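Thymidylate synthase (PDB 1TIS) catalyses the reductive methylation of dUMP to dTMP, with methylenetetrahydrofolate as both carbon donor and reductant, in the pathway to dTTP. Local coordinates at residues 117-121 / 122-126. Numbering follows the deposited sequence.
Sequences GGVDQ and IIEVI
Asp120 and Glu124 are joined by a backbone hydrogen bond where the chain passes from loop into helix. Glu124 N donates to Asp120 O over 3.2 Å, with an N-H...O angle of 150°. This is an i to i+4 bond of the helical kind. Asp120 itself centres an inverse gamma turn. Two residues on, Ile122 O accepts from both Val125 N and Ile126 N.

The end of the Asp120 side chain comes forward to Ile123. With CG anti to the backbone N (chi1 -178°), its carboxylate lies against Ile123, with OD2 3.8 Å from Ile123 CB. OD1 forms a salt bridge with Arg114 of helix 109-114. The Glu124 side chain passes close to the Asp120 backbone, its CG 3.4 Å from Asp120 O. It bends at chi2 and brings OE2 to 3.5 Å from Val119 CG1. Val125 packs against the Gln121 backbone, its CB 3.4 Å from Gln121 O. Gln121 leaves the backbone away from the helical segment, and its NE2 donates a hydrogen bond to Gln112 O of helix 109-114. Val119 and Gln121 also pack on Pro145 of the second subunit.

The contact thus leads from the loop into helix 121-131 at the dimer interface. The carboxylate of Asp120, near the helix N-terminus, is probably stabilised as an anion by the helix dipole and Arg114.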
loop_
_atom_site.group_PDB
_atom_site.type_symbol
_atom_site.label_atom_id
_atom_site.label_comp_id
_atom_site.label_asym_id
_atom_site.label_seq_id
_atom_site.Cartn_x
_atom_site.Cartn_y
_atom_site.Cartn_z
ATOM N N GLY A 117 14.701 -4.048 11.358
ATOM C CA GLY A 117 14.807 -5.180 12.247
ATOM C C GLY A 117 16.051 -6.000 11.934
ATOM O O GLY A 117 16.194 -7.126 12.414
ATOM N N GLY A 118 16.991 -5.377 11.198
ATOM C CA GLY A 118 18.217 -6.027 10.781
ATOM C C GLY A 118 18.078 -6.504 9.350
ATOM O O GLY A 118 19.074 -6.913 8.771
ATOM N N VAL A 119 16.899 -6.511 8.712
ATOM C CA VAL A 119 16.798 -6.824 7.290
ATOM C C VAL A 119 17.309 -5.588 6.543
ATOM O O VAL A 119 16.760 -4.481 6.690
ATOM C CB VAL A 119 15.384 -7.016 6.759
ATOM C CG1 VAL A 119 15.520 -7.748 5.455
ATOM C CG2 VAL A 119 14.504 -7.740 7.707
ATOM N N ASP A 120 18.384 -5.711 5.780
ATOM C CA ASP A 120 18.816 -4.625 4.934
ATOM C C ASP A 120 17.974 -4.823 3.689
ATOM O O ASP A 120 18.393 -5.489 2.726
ATOM C CB ASP A 120 20.318 -4.737 4.597
ATOM C CG ASP A 120 20.848 -3.586 3.738
ATOM O OD1 ASP A 120 20.066 -2.856 3.135
ATOM O OD2 ASP A 120 22.055 -3.403 3.671
ATOM N N GLN A 121 16.797 -4.202 3.662
ATOM C CA GLN A 121 15.903 -4.361 2.523
ATOM C C GLN A 121 16.221 -3.580 1.243
ATOM O O GLN A 121 15.488 -3.806 0.281
ATOM C CB GLN A 121 14.465 -4.072 2.992
ATOM C CG GLN A 121 13.987 -2.744 3.564
ATOM C CD GLN A 121 12.591 -2.884 4.132
ATOM O OE1 GLN A 121 11.776 -3.666 3.650
ATOM N NE2 GLN A 121 12.185 -2.264 5.213
ATOM N N ILE A 122 17.226 -2.684 1.075
ATOM C CA ILE A 122 17.532 -2.154 -0.263
ATOM C C ILE A 122 18.383 -3.234 -0.870
ATOM O O ILE A 122 17.972 -3.913 -1.795
ATOM C CB ILE A 122 18.360 -0.807 -0.310
ATOM C CG1 ILE A 122 17.395 0.366 -0.121
ATOM C CG2 ILE A 122 19.117 -0.623 -1.654
ATOM C CD1 ILE A 122 16.405 0.560 -1.300
ATOM N N ILE A 123 19.557 -3.476 -0.335
ATOM C CA ILE A 123 20.435 -4.488 -0.865
ATOM C C ILE A 123 19.734 -5.793 -1.121
ATOM O O ILE A 123 20.024 -6.343 -2.181
ATOM C CB ILE A 123 21.612 -4.631 0.118
ATOM C CG1 ILE A 123 22.689 -3.873 -0.602
ATOM C CG2 ILE A 123 21.962 -6.043 0.557
ATOM C CD1 ILE A 123 23.965 -3.759 0.218
ATOM N N GLU A 124 18.784 -6.285 -0.337
ATOM C CA GLU A 124 18.319 -7.577 -0.755
ATOM C C GLU A 124 17.122 -7.614 -1.715
ATOM O O GLU A 124 16.793 -8.630 -2.353
ATOM C CB GLU A 124 18.100 -8.348 0.507
ATOM C CG GLU A 124 16.780 -8.057 1.154
ATOM C CD GLU A 124 16.104 -9.374 1.439
ATOM O OE1 GLU A 124 15.618 -10.008 0.492
ATOM O OE2 GLU A 124 16.110 -9.765 2.608
ATOM N N VAL A 125 16.457 -6.488 -1.933
ATOM C CA VAL A 125 15.335 -6.456 -2.853
ATOM C C VAL A 125 15.932 -6.277 -4.226
ATOM O O VAL A 125 15.266 -6.564 -5.210
ATOM C CB VAL A 125 14.339 -5.270 -2.543
ATOM C CG1 VAL A 125 14.662 -3.858 -3.159
ATOM C CG2 VAL A 125 13.010 -5.807 -3.067
ATOM N N ILE A 126 17.155 -5.786 -4.366
ATOM C CA ILE A 126 17.699 -5.672 -5.677
ATOM C C ILE A 126 18.206 -7.035 -6.046
ATOM O O ILE A 126 18.218 -7.341 -7.223
ATOM C CB ILE A 126 18.743 -4.574 -5.644
ATOM C CG1 ILE A 126 17.928 -3.260 -5.457
ATOM C CG2 ILE A 126 19.622 -4.594 -6.885
ATOM C CD1 ILE A 126 18.589 -1.877 -5.351
#